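Local coordinates for protein nidogen-1 (PDB 1GL4) that links basement-membrane components, binding laminin, collagen IV and perlecan, here represented by its G2 beta-barrel with the preceding EGF-like domain, at residues R51-V56 with D75-V80; T89-I94 with L267-S272; L151-S156 with L164-E169; V80-G85 with W114-E119. All coordinates share one frame; numbering follows the deposited sequence.

Interaction 1 (R51-V56 with D75-V80)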
loop_
_atom_site.group_PDB
_atom_site.type_symbol
_atom_site.label_atom_id
_atom_site.label_comp_id
_atom_site.label_asym_id
_atom_site.label_seq_id
_atom_site.Cartn_x
_atom_site.Cartn_y
_atom_site.Cartn_z
ATOM N N ARG A 51 -0.141 -6.694 8.222
ATOM C CA ARG A 51 -1.028 -5.550 8.381
ATOM C C ARG A 51 -0.276 -4.341 8.924
ATOM O O ARG A 51 0.648 -4.485 9.722
ATOM C CB ARG A 51 -2.181 -5.914 9.318
ATOM C CG ARG A 51 -3.095 -6.994 8.761
ATOM C CD ARG A 51 -4.228 -7.344 9.720
ATOM N NE ARG A 51 -3.745 -7.987 10.937
ATOM C CZ ARG A 51 -4.534 -8.473 11.891
ATOM N NH1 ARG A 51 -5.854 -8.393 11.773
ATOM N NH2 ARG A 51 -4.001 -9.038 12.964
ATOM N N VAL A 52 -0.671 -3.152 8.468
ATOM C CA VAL A 52 -0.061 -1.899 8.901
ATOM C C VAL A 52 -1.173 -1.020 9.483
ATOM O O VAL A 52 -2.215 -0.839 8.853
ATOM C CB VAL A 52 0.595 -1.149 7.718
ATOM C CG1 VAL A 52 1.554 -0.089 8.242
ATOM C CG2 VAL A 52 1.328 -2.129 6.810
ATOM N N ASN A 53 -0.952 -0.480 10.680
ATOM C CA ASN A 53 -1.949 0.360 11.340
ATOM C C ASN A 53 -1.363 1.659 11.881
ATOM O O ASN A 53 -0.202 1.708 12.293
ATOM C CB ASN A 53 -2.602 -0.399 12.500
ATOM C CG ASN A 53 -3.495 -1.527 12.031
ATOM O OD1 ASN A 53 -4.507 -1.299 11.369
ATOM N ND2 ASN A 53 -3.126 -2.753 12.372
ATOM N N GLY A 54 -2.182 2.705 11.896
ATOM C CA GLY A 54 -1.728 3.985 12.403
ATOM C C GLY A 54 -2.809 5.049 12.350
ATOM O O GLY A 54 -3.932 4.793 11.917
ATOM N N LYS A 55 -2.461 6.252 12.789
ATOM C CA LYS A 55 -3.393 7.370 12.801
ATOM C C LYS A 55 -3.037 8.397 11.732
ATOM O O LYS A 55 -1.887 8.481 11.286
ATOM C CB LYS A 55 -3.384 8.047 14.174
ATOM C CG LYS A 55 -3.985 7.215 15.295
ATOM C CD LYS A 55 -5.484 7.024 15.107
ATOM C CE LYS A 55 -6.099 6.329 16.319
ATOM N NZ LYS A 55 -7.578 6.163 16.186
ATOM N N VAL A 56 -4.034 9.179 11.327
ATOM C CA VAL A 56 -3.841 10.206 10.317
ATOM C C VAL A 56 -4.460 11.523 10.770
ATOM O O VAL A 56 -5.610 11.555 11.213
ATOM C CB VAL A 56 -4.510 9.825 8.976
ATOM C CG1 VAL A 56 -4.258 10.922 7.954
ATOM C CG2 VAL A 56 -3.979 8.479 8.475
ATOM N N ASP A 75 -8.258 6.781 11.274
ATOM C CA ASP A 75 -7.544 5.502 11.177
ATOM C C ASP A 75 -7.038 5.134 9.783
ATOM O O ASP A 75 -7.682 5.436 8.778
ATOM C CB ASP A 75 -8.438 4.346 11.639
ATOM C CG ASP A 75 -8.821 4.440 13.099
ATOM O OD1 ASP A 75 -7.915 4.498 13.953
ATOM O OD2 ASP A 75 -10.035 4.448 13.390
ATOM N N LEU A 76 -5.885 4.469 9.738
ATOM C CA LEU A 76 -5.315 3.978 8.483
ATOM C C LEU A 76 -5.042 2.492 8.704
ATOM O O LEU A 76 -4.397 2.116 9.686
ATOM C CB LEU A 76 -4.006 4.703 8.126
ATOM C CG LEU A 76 -3.373 4.299 6.783
ATOM C CD1 LEU A 76 -2.466 5.407 6.285
ATOM C CD2 LEU A 76 -2.592 2.991 6.925
ATOM N N HIS A 77 -5.561 1.652 7.812
ATOM C CA HIS A 77 -5.364 0.208 7.890
ATOM C C HIS A 77 -4.928 -0.282 6.506
ATOM O O HIS A 77 -5.583 0.004 5.501
ATOM C CB HIS A 77 -6.666 -0.487 8.298
ATOM C CG HIS A 77 -6.539 -1.971 8.444
ATOM N ND1 HIS A 77 -5.936 -2.565 9.532
ATOM C CD2 HIS A 77 -6.906 -2.983 7.620
ATOM C CE1 HIS A 77 -5.936 -3.877 9.373
ATOM N NE2 HIS A 77 -6.519 -4.156 8.220
ATOM N N SER A 78 -3.824 -1.018 6.449
ATOM C CA SER A 78 -3.323 -1.508 5.172
ATOM C C SER A 78 -3.033 -3.012 5.246
ATOM O O SER A 78 -2.596 -3.512 6.282
ATOM C CB SER A 78 -2.067 -0.718 4.793
ATOM O OG SER A 78 -1.685 -0.951 3.455
ATOM N N TYR A 79 -3.280 -3.720 4.146
ATOM C CA TYR A 79 -3.082 -5.172 4.066
ATOM C C TYR A 79 -2.227 -5.549 2.840
ATOM O O TYR A 79 -2.404 -4.991 1.744
ATOM C CB TYR A 79 -4.460 -5.860 3.966
ATOM C CG TYR A 79 -4.478 -7.375 4.124
ATOM C CD1 TYR A 79 -4.702 -7.961 5.370
ATOM C CD2 TYR A 79 -4.286 -8.218 3.027
ATOM C CE1 TYR A 79 -4.737 -9.352 5.524
ATOM C CE2 TYR A 79 -4.318 -9.618 3.167
ATOM C CZ TYR A 79 -4.545 -10.171 4.420
ATOM O OH TYR A 79 -4.590 -11.538 4.581
ATOM N N VAL A 80 -1.299 -6.488 3.035
ATOM C CA VAL A 80 -0.430 -6.977 1.963
ATOM C C VAL A 80 0.011 -8.406 2.253
ATOM O O VAL A 80 0.039 -8.831 3.412
ATOM C CB VAL A 80 0.861 -6.133 1.824
ATOM C CG1 VAL A 80 0.535 -4.718 1.430
ATOM C CG2 VAL A 80 1.623 -6.146 3.136
HETATM O O HOH W 1 -6.259 1.049 11.720
HETATM O O HOH W 2 -5.558 3.182 13.712
#
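Asn53 and His77 lie side by side on the outward face of two antiparallel strands, and the ring offers its ND1 proton to the amide oxygen: His77 ND1 to Asn53 OD1 is 2.6 Å. The acceptor sits at the ring edge, close to its plane, while the amide and ring planes are turned 31° apart. With CG anti to the backbone N (chi1 -178°), the imidazole is carried across to the neighbouring strand. The other ring nitrogen, NE2, is hydrogen-bonded to a polar side chain of the other protein chain in the assembly. Exchanging the histidine for an alanine would probably leave Asn53 OD1 without its ring donor, sever that bond between the chains and take away the ring edge against which Arg51 CD rests. Arg51 CD lies 3.9 Å from His77 CE1, with its guanidinium nearly perpendicular to the imidazole; its CG also approaches the Tyr79 ring. Further along the same face, Lys55 NZ forms a salt bridge with Asp75 OD1 at 2.8 Å, meeting the syn side from well outside the carboxylate plane. On the reverse face Val56 CG2 packs against Leu76 CB (3.8 Å). Paired backbone bonds join Val52 with Ser78 and Gly54 with Leu76. The arrangement is an antiparallel beta hairpin of the nidogen G2 barrel whose outer face carries His77 and Tyr79, both involved in perlecan binding.

Interaction 2 (T89-I94 with L267-S272)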
loop_
_atom_site.group_PDB
_atom_site.type_symbol
_atom_site.label_atom_id
_atom_site.label_comp_id
_atom_site.label_asym_id
_atom_site.label_seq_id
_atom_site.Cartn_x
_atom_site.Cartn_y
_atom_site.Cartn_z
ATOM N N THR A 89 -5.016 -0.137 0.898
ATOM C CA THR A 89 -5.088 0.787 2.027
ATOM C C THR A 89 -6.466 1.425 2.210
ATOM O O THR A 89 -7.118 1.816 1.238
ATOM C CB THR A 89 -4.031 1.920 1.879
ATOM O OG1 THR A 89 -2.718 1.349 1.815
ATOM C CG2 THR A 89 -4.099 2.880 3.064
ATOM N N ALA A 90 -6.903 1.514 3.466
ATOM C CA ALA A 90 -8.190 2.122 3.808
ATOM C C ALA A 90 -7.965 3.207 4.855
ATOM O O ALA A 90 -7.250 2.999 5.838
ATOM C CB ALA A 90 -9.146 1.073 4.354
ATOM N N ILE A 91 -8.581 4.364 4.641
ATOM C CA ILE A 91 -8.451 5.476 5.565
ATOM C C ILE A 91 -9.867 5.953 5.868
ATOM O O ILE A 91 -10.548 6.486 4.995
ATOM C CB ILE A 91 -7.612 6.605 4.928
ATOM C CG1 ILE A 91 -6.238 6.047 4.527
ATOM C CG2 ILE A 91 -7.475 7.767 5.903
ATOM C CD1 ILE A 91 -5.364 6.993 3.708
ATOM N N SER A 92 -10.331 5.754 7.097
ATOM C CA SER A 92 -11.698 6.158 7.383
ATOM C C SER A 92 -11.963 7.109 8.511
ATOM O O SER A 92 -11.364 7.045 9.580
ATOM C CB SER A 92 -12.612 4.960 7.562
ATOM O OG SER A 92 -13.941 5.435 7.723
ATOM N N THR A 93 -12.971 7.923 8.224
ATOM C CA THR A 93 -13.479 9.015 9.012
ATOM C C THR A 93 -12.752 10.131 8.290
ATOM O O THR A 93 -11.929 10.844 8.854
ATOM C CB THR A 93 -13.095 8.963 10.507
ATOM O OG1 THR A 93 -11.669 8.949 10.652
ATOM C CG2 THR A 93 -13.717 7.729 11.165
ATOM N N ILE A 94 -13.021 10.199 6.990
ATOM C CA ILE A 94 -12.470 11.227 6.118
ATOM C C ILE A 94 -13.698 11.999 5.652
ATOM O O ILE A 94 -14.582 11.430 5.013
ATOM C CB ILE A 94 -11.744 10.622 4.890
ATOM C CG1 ILE A 94 -10.368 10.075 5.296
ATOM C CG2 ILE A 94 -11.578 11.687 3.813
ATOM C CD1 ILE A 94 -9.368 11.146 5.725
ATOM N N LEU A 267 -11.713 6.406 2.417
ATOM C CA LEU A 267 -10.847 6.633 1.271
ATOM C C LEU A 267 -10.055 5.341 1.051
ATOM O O LEU A 267 -9.464 4.810 1.993
ATOM C CB LEU A 267 -9.907 7.801 1.590
ATOM C CG LEU A 267 -8.899 8.346 0.584
ATOM C CD1 LEU A 267 -9.600 8.933 -0.638
ATOM C CD2 LEU A 267 -8.067 9.419 1.286
ATOM N N ARG A 268 -10.048 4.839 -0.184
ATOM C CA ARG A 268 -9.342 3.597 -0.510
ATOM C C ARG A 268 -8.316 3.740 -1.641
ATOM O O ARG A 268 -8.580 4.386 -2.663
ATOM C CB ARG A 268 -10.359 2.505 -0.881
ATOM C CG ARG A 268 -11.356 2.151 0.232
ATOM C CD ARG A 268 -12.384 1.122 -0.242
ATOM N NE ARG A 268 -13.295 0.692 0.822
ATOM C CZ ARG A 268 -12.931 -0.052 1.865
ATOM N NH1 ARG A 268 -11.673 -0.455 1.992
ATOM N NH2 ARG A 268 -13.823 -0.396 2.787
ATOM N N TYR A 269 -7.144 3.136 -1.444
ATOM C CA TYR A 269 -6.061 3.160 -2.430
ATOM C C TYR A 269 -5.534 1.734 -2.621
ATOM O O TYR A 269 -5.316 1.020 -1.641
ATOM C CB TYR A 269 -4.888 4.023 -1.939
ATOM C CG TYR A 269 -5.179 5.485 -1.686
ATOM C CD1 TYR A 269 -4.756 6.093 -0.503
ATOM C CD2 TYR A 269 -5.791 6.285 -2.655
ATOM C CE1 TYR A 269 -4.922 7.460 -0.287
ATOM C CE2 TYR A 269 -5.961 7.663 -2.448
ATOM C CZ TYR A 269 -5.520 8.238 -1.266
ATOM O OH TYR A 269 -5.645 9.592 -1.052
ATOM N N ALA A 270 -5.324 1.317 -3.868
ATOM C CA ALA A 270 -4.788 -0.016 -4.130
ATOM C C ALA A 270 -3.835 0.024 -5.320
ATOM O O ALA A 270 -4.107 0.694 -6.315
ATOM C CB ALA A 270 -5.921 -1.005 -4.401
ATOM N N LEU A 271 -2.704 -0.667 -5.200
ATOM C CA LEU A 271 -1.731 -0.725 -6.283
ATOM C C LEU A 271 -0.778 -1.925 -6.224
ATOM O O LEU A 271 -0.521 -2.492 -5.153
ATOM C CB LEU A 271 -0.929 0.586 -6.375
ATOM C CG LEU A 271 -0.456 1.415 -5.178
ATOM C CD1 LEU A 271 0.361 2.607 -5.699
ATOM C CD2 LEU A 271 -1.633 1.929 -4.380
ATOM N N SER A 272 -0.271 -2.307 -7.393
ATOM C CA SER A 272 0.650 -3.436 -7.521
ATOM C C SER A 272 2.072 -2.932 -7.756
ATOM O O SER A 272 2.283 -2.001 -8.535
ATOM C CB SER A 272 0.190 -4.339 -8.660
ATOM O OG SER A 272 -1.076 -4.900 -8.344
HETATM O O HOH W 3 -1.979 0.984 -0.772
HETATM O O HOH W 4 -8.975 -0.536 0.826
#
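Thr89 and Ile91 each pair with a residue of 267-272 through two backbone hydrogen bonds, in regular antiparallel geometry. The strand axes come within 4.8 Å and their directions differ by 168°. Thr89 N reaches Tyr269 O at 2.8 Å almost in line with the carbonyl, and Leu267 N meets Ile91 O in a practically straight bond (179° at the hydrogen). Between these two pairs, Ala90 faces Arg268 as a non-hydrogen-bonded pair. On the inner face Ile91 points its CG1 branch away from its own carbonyl carbon (chi1 -57°), which brings CD1 to 4.0 Å from Tyr269 CE1, approaching the ring obliquely; Ile91 CB also lies beside Leu267 CB. Helix 107-115 covers this apolar layer, with Ile108 touching both Ile91 and Tyr269. The phenol hydroxyl is satisfied by Leu102 O, and Thr89 OG1 by Ser78 OG. The other face carries Ala90 and Arg268. Arg268 runs extended from CG to NE, then turns its guanidinium so that NH1 lies 3.8 Å from Ala90 CB. A water accepts from Arg268 NH1 at 2.9 Å at the guanidinium edge and donates weakly to Thr89 O, a loose water bridge between the side chain and the neighbouring strand. The same NH1 also bonds to the backbone of the other protein chain. This is a barrel wall with an apolar interior and, outside, a perlecan-binding face to which Arg268 belongs.

Interaction 3 (L151-S156 with L164-E169)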
loop_
_atom_site.group_PDB
_atom_site.type_symbol
_atom_site.label_atom_id
_atom_site.label_comp_id
_atom_site.label_asym_id
_atom_site.label_seq_id
_atom_site.Cartn_x
_atom_site.Cartn_y
_atom_site.Cartn_z
ATOM N N LEU A 151 3.673 16.126 3.325
ATOM C CA LEU A 151 3.366 14.886 4.029
ATOM C C LEU A 151 4.548 14.403 4.861
ATOM O O LEU A 151 5.696 14.463 4.413
ATOM C CB LEU A 151 2.984 13.802 3.013
ATOM C CG LEU A 151 2.851 12.347 3.486
ATOM C CD1 LEU A 151 2.009 11.579 2.485
ATOM C CD2 LEU A 151 4.221 11.696 3.638
ATOM N N LYS A 152 4.265 13.945 6.078
ATOM C CA LYS A 152 5.305 13.399 6.945
ATOM C C LYS A 152 4.779 12.101 7.542
ATOM O O LYS A 152 3.697 12.072 8.132
ATOM C CB LYS A 152 5.678 14.366 8.072
ATOM C CG LYS A 152 6.817 13.839 8.941
ATOM C CD LYS A 152 7.379 14.908 9.869
ATOM C CE LYS A 152 8.618 14.395 10.595
ATOM N NZ LYS A 152 9.253 15.441 11.455
ATOM N N GLN A 153 5.536 11.022 7.364
ATOM C CA GLN A 153 5.137 9.717 7.885
ATOM C C GLN A 153 6.277 9.055 8.643
ATOM O O GLN A 153 7.419 9.036 8.178
ATOM C CB GLN A 153 4.668 8.805 6.741
ATOM C CG GLN A 153 3.231 9.075 6.263
ATOM C CD GLN A 153 2.868 8.318 4.985
ATOM O OE1 GLN A 153 1.707 7.955 4.767
ATOM N NE2 GLN A 153 3.852 8.098 4.131
ATOM N N GLN A 154 5.963 8.524 9.820
ATOM C CA GLN A 154 6.953 7.848 10.646
ATOM C C GLN A 154 6.563 6.388 10.822
ATOM O O GLN A 154 5.427 6.082 11.199
ATOM C CB GLN A 154 7.054 8.523 12.015
ATOM C CG GLN A 154 8.043 7.856 12.968
ATOM C CD GLN A 154 9.476 7.888 12.456
ATOM O OE1 GLN A 154 9.968 8.930 12.013
ATOM N NE2 GLN A 154 10.156 6.745 12.524
ATOM N N PHE A 155 7.508 5.495 10.536
ATOM C CA PHE A 155 7.294 4.058 10.659
ATOM C C PHE A 155 8.155 3.571 11.823
ATOM O O PHE A 155 9.363 3.830 11.861
ATOM C CB PHE A 155 7.695 3.353 9.363
ATOM C CG PHE A 155 6.899 3.797 8.159
ATOM C CD1 PHE A 155 7.097 5.058 7.601
ATOM C CD2 PHE A 155 5.953 2.956 7.588
ATOM C CE1 PHE A 155 6.361 5.475 6.487
ATOM C CE2 PHE A 155 5.210 3.357 6.473
ATOM C CZ PHE A 155 5.416 4.621 5.924
ATOM N N SER A 156 7.540 2.852 12.756
ATOM C CA SER A 156 8.249 2.397 13.950
ATOM C C SER A 156 8.389 0.889 14.152
ATOM O O SER A 156 8.389 0.416 15.291
ATOM C CB SER A 156 7.575 3.006 15.187
ATOM O OG SER A 156 7.331 4.388 14.997
ATOM N N LEU A 164 2.557 -3.720 11.881
ATOM C CA LEU A 164 3.603 -2.819 11.397
ATOM C C LEU A 164 2.987 -1.469 11.777
ATOM O O LEU A 164 1.760 -1.368 11.892
ATOM C CB LEU A 164 3.777 -2.915 9.876
ATOM C CG LEU A 164 4.678 -4.032 9.318
ATOM C CD1 LEU A 164 6.122 -3.738 9.673
ATOM C CD2 LEU A 164 4.262 -5.387 9.866
ATOM N N THR A 165 3.807 -0.441 11.973
ATOM C CA THR A 165 3.280 0.858 12.388
ATOM C C THR A 165 3.534 2.020 11.432
ATOM O O THR A 165 4.563 2.071 10.754
ATOM C CB THR A 165 3.838 1.238 13.769
ATOM O OG1 THR A 165 5.271 1.182 13.733
ATOM C CG2 THR A 165 3.321 0.273 14.832
ATOM N N ILE A 166 2.587 2.958 11.388
ATOM C CA ILE A 166 2.703 4.125 10.517
ATOM C C ILE A 166 1.859 5.302 11.008
ATOM O O ILE A 166 0.647 5.184 11.186
ATOM C CB ILE A 166 2.298 3.776 9.056
ATOM C CG1 ILE A 166 2.455 5.006 8.151
ATOM C CG2 ILE A 166 0.853 3.275 9.014
ATOM C CD1 ILE A 166 2.036 4.766 6.697
ATOM N N SER A 167 2.522 6.431 11.241
ATOM C CA SER A 167 1.869 7.661 11.692
ATOM C C SER A 167 1.904 8.656 10.523
ATOM O O SER A 167 2.969 8.898 9.952
ATOM C CB SER A 167 2.625 8.235 12.893
ATOM O OG SER A 167 2.072 9.471 13.305
ATOM N N THR A 168 0.758 9.237 10.175
ATOM C CA THR A 168 0.692 10.168 9.046
ATOM C C THR A 168 0.229 11.583 9.394
ATOM O O THR A 168 -0.709 11.772 10.164
ATOM C CB THR A 168 -0.236 9.612 7.936
ATOM O OG1 THR A 168 0.252 8.332 7.510
ATOM C CG2 THR A 168 -0.279 10.559 6.725
ATOM N N GLU A 169 0.899 12.573 8.810
ATOM C CA GLU A 169 0.564 13.979 9.027
ATOM C C GLU A 169 0.540 14.686 7.660
ATOM O O GLU A 169 1.501 14.595 6.899
ATOM C CB GLU A 169 1.610 14.609 9.950
ATOM C CG GLU A 169 1.286 16.009 10.419
ATOM C CD GLU A 169 2.216 16.479 11.530
ATOM O OE1 GLU A 169 2.002 17.600 12.041
ATOM O OE2 GLU A 169 3.152 15.728 11.892
#
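Phe155 and Ile166 form the dense part of this hairpin contact, lying side by side and pointing the same way. Ile166 CG1 stands over one face of the ring, 4.0 Å from its centroid and offset toward the rim, a CH-pi contact. Because CG1 is anti to the backbone N (chi1 -179°), the extended isoleucine also sets CD1 3.5 Å from Phe155 CZ. Next to them Gln153 and Thr168 run alongside each other on the buried face, with Gln153 CG 3.3 Å from Thr168 OG1. The opposite face is looser and exposed to solvent: Lys152 and Glu169 are paired through their backbones, but their charged ends remain apart, with Lys152 NZ 6.1 Å from Glu169 OE2. Paired backbone bonds also join Gln154 with Ser167. Towards the turn a side chain takes over, Ser156 N donating to Thr165 OG1 at 3.0 Å with a bent geometry (131°); Gly157 O is a further partner of this hydroxyl. Beneath the buried face lies helix 107-115, whose Ile111 touches Gln153 and Phe155, while Met115 also packs on the latter. Strand 133-142 flanks 151-156, with Phe134 stacked on the Phe155 ring, and strand 49-62 runs parallel beside 164-169, bringing Val52 against Ile166.

Interaction 4 (V80-G85 with W114-E119)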
loop_
_atom_site.group_PDB
_atom_site.type_symbol
_atom_site.label_atom_id
_atom_site.label_comp_id
_atom_site.label_asym_id
_atom_site.label_seq_id
_atom_site.Cartn_x
_atom_site.Cartn_y
_atom_site.Cartn_z
ATOM N N VAL A 80 -1.299 -6.488 3.035
ATOM C CA VAL A 80 -0.430 -6.977 1.963
ATOM C C VAL A 80 0.011 -8.406 2.253
ATOM O O VAL A 80 0.039 -8.831 3.412
ATOM C CB VAL A 80 0.861 -6.133 1.824
ATOM C CG1 VAL A 80 0.535 -4.718 1.430
ATOM C CG2 VAL A 80 1.623 -6.146 3.136
ATOM N N VAL A 81 0.350 -9.149 1.204
ATOM C CA VAL A 81 0.845 -10.508 1.359
ATOM C C VAL A 81 2.259 -10.525 0.777
ATOM O O VAL A 81 2.457 -10.201 -0.400
ATOM C CB VAL A 81 -0.019 -11.541 0.598
ATOM C CG1 VAL A 81 0.592 -12.937 0.759
ATOM C CG2 VAL A 81 -1.448 -11.536 1.142
ATOM N N MET A 82 3.241 -10.902 1.592
ATOM C CA MET A 82 4.621 -10.927 1.125
ATOM C C MET A 82 4.761 -11.670 -0.201
ATOM O O MET A 82 4.216 -12.764 -0.382
ATOM C CB MET A 82 5.544 -11.574 2.170
ATOM C CG MET A 82 5.524 -10.914 3.548
ATOM S SD MET A 82 5.931 -9.145 3.568
ATOM C CE MET A 82 7.496 -9.122 2.599
ATOM N N ASN A 83 5.488 -11.049 -1.125
ATOM C CA ASN A 83 5.760 -11.601 -2.449
ATOM C C ASN A 83 4.609 -11.515 -3.458
ATOM O O ASN A 83 4.747 -11.987 -4.589
ATOM C CB ASN A 83 6.242 -13.055 -2.333
ATOM C CG ASN A 83 7.244 -13.427 -3.415
ATOM O OD1 ASN A 83 7.590 -14.597 -3.580
ATOM N ND2 ASN A 83 7.724 -12.429 -4.154
ATOM N N HIS A 84 3.479 -10.930 -3.068
ATOM C CA HIS A 84 2.366 -10.781 -4.008
ATOM C C HIS A 84 2.468 -9.427 -4.716
ATOM O O HIS A 84 2.066 -9.286 -5.871
ATOM C CB HIS A 84 1.009 -10.888 -3.299
ATOM C CG HIS A 84 0.601 -12.296 -2.978
ATOM N ND1 HIS A 84 -0.717 -12.673 -2.827
ATOM C CD2 HIS A 84 1.340 -13.409 -2.741
ATOM C CE1 HIS A 84 -0.774 -13.955 -2.510
ATOM N NE2 HIS A 84 0.460 -14.424 -2.450
ATOM N N GLY A 85 2.987 -8.433 -4.001
ATOM C CA GLY A 85 3.167 -7.109 -4.570
ATOM C C GLY A 85 1.988 -6.146 -4.584
ATOM O O GLY A 85 2.113 -5.038 -5.114
ATOM N N TRP A 114 5.792 0.292 -1.900
ATOM C CA TRP A 114 7.243 0.365 -2.064
ATOM C C TRP A 114 7.898 -0.556 -1.032
ATOM O O TRP A 114 8.840 -1.285 -1.340
ATOM C CB TRP A 114 7.723 1.811 -1.861
ATOM C CG TRP A 114 9.222 1.959 -1.787
ATOM C CD1 TRP A 114 10.105 1.913 -2.828
ATOM C CD2 TRP A 114 10.008 2.135 -0.600
ATOM N NE1 TRP A 114 11.396 2.046 -2.365
ATOM C CE2 TRP A 114 11.365 2.183 -1.001
ATOM C CE3 TRP A 114 9.698 2.252 0.763
ATOM C CZ2 TRP A 114 12.412 2.346 -0.088
ATOM C CZ3 TRP A 114 10.745 2.415 1.677
ATOM C CH2 TRP A 114 12.083 2.460 1.246
ATOM N N MET A 115 7.377 -0.529 0.190
ATOM C CA MET A 115 7.907 -1.358 1.269
ATOM C C MET A 115 7.851 -2.857 0.972
ATOM O O MET A 115 8.783 -3.594 1.307
ATOM C CB MET A 115 7.133 -1.113 2.569
ATOM C CG MET A 115 7.373 0.220 3.256
ATOM S SD MET A 115 6.372 0.370 4.768
ATOM C CE MET A 115 7.061 -0.932 5.754
ATOM N N PHE A 116 6.758 -3.306 0.354
ATOM C CA PHE A 116 6.584 -4.730 0.074
ATOM C C PHE A 116 6.516 -5.163 -1.391
ATOM O O PHE A 116 5.924 -6.195 -1.707
ATOM C CB PHE A 116 5.341 -5.240 0.820
ATOM C CG PHE A 116 5.431 -5.088 2.316
ATOM C CD1 PHE A 116 4.683 -4.123 2.983
ATOM C CD2 PHE A 116 6.288 -5.895 3.053
ATOM C CE1 PHE A 116 4.792 -3.961 4.366
ATOM C CE2 PHE A 116 6.405 -5.743 4.434
ATOM C CZ PHE A 116 5.654 -4.771 5.092
ATOM N N ALA A 117 7.140 -4.395 -2.280
ATOM C CA ALA A 117 7.135 -4.723 -3.708
ATOM C C ALA A 117 7.766 -6.093 -3.967
ATOM O O ALA A 117 8.598 -6.552 -3.189
ATOM C CB ALA A 117 7.901 -3.658 -4.490
ATOM N N VAL A 118 7.371 -6.742 -5.059
ATOM C CA VAL A 118 7.941 -8.047 -5.398
ATOM C C VAL A 118 9.407 -7.820 -5.753
ATOM O O VAL A 118 9.717 -7.016 -6.634
ATOM C CB VAL A 118 7.224 -8.687 -6.605
ATOM C CG1 VAL A 118 7.913 -10.004 -6.989
ATOM C CG2 VAL A 118 5.760 -8.939 -6.262
ATOM N N GLU A 119 10.301 -8.523 -5.063
ATOM C CA GLU A 119 11.734 -8.378 -5.289
ATOM C C GLU A 119 12.212 -9.188 -6.498
ATOM O O GLU A 119 11.963 -10.389 -6.600
ATOM C CB GLU A 119 12.495 -8.784 -4.012
ATOM C CG GLU A 119 12.100 -7.938 -2.785
ATOM C CD GLU A 119 12.857 -8.295 -1.507
ATOM O OE1 GLU A 119 12.897 -9.488 -1.134
ATOM O OE2 GLU A 119 13.403 -7.379 -0.859
HETATM O O HOH W 5 7.024 -8.773 -1.259
#
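Phe116 meets Met82 in a Met-aromatic contact where the chain leaves helix 107-115 and runs beside the end of strand 69-81 of the G2 barrel. The sulfur approaches obliquely: Met82 SD is 4.2 Å from the Phe116 ring centroid, 54° off the normal. Bends at chi2 and chi3 (-57° and -50°) fold the methionine back so that its CE methyl also reaches the ring, 3.5 Å from Phe116 CD2. A second, CH-pi contact comes from Val80, whose CG2 sits off-centre, 4.1 Å from the Phe116 ring centroid; the two side chains cross at about a right angle. With a leucine in place of Phe116, Val80 CG2 and the Met82 sulfur would probably lose the aromatic surface they share, and the thioether end could be set free to turn. Van der Waals packing continues at Val118, where CG1 touches Asn83 ND2 and CG2 lies 3.6 Å from Gly85 CA. Gly85 adopts positive phi, and a beta carbon on it would collide with that methyl. Its backbone N is buried without a polar partner. Polar contact is made through one water, which accepts from Asn83 N at 2.7 Å and donates to Phe116 O at 2.8 Å.

Overall arrangement
Interaction 1 joins two others: its strand 75-80 pairs onward with 89-94 of interaction 2, His77 O lying 2.9 Å from Ala90 N, and its other strand, 51-56, pairs with 164-169 of interaction 3, with Lys55 O 3.0 Å from Thr168 N. The barrel wall therefore runs from interaction 2 through 1 to 3. Interaction 4 shares Val80 with interaction 1, their centres about 16 Å apart, and touches interaction 3 where Met115 SD packs on Phe155 CE2 (3.6 Å). The perlecan-binding residues span interactions 1 and 2, the side chains of His77 and Arg268 being about 8 Å apart. The zinc ion, held by Asp159, His161 and His163, lies about 6 Å from the side chains of Asn53 and Thr165.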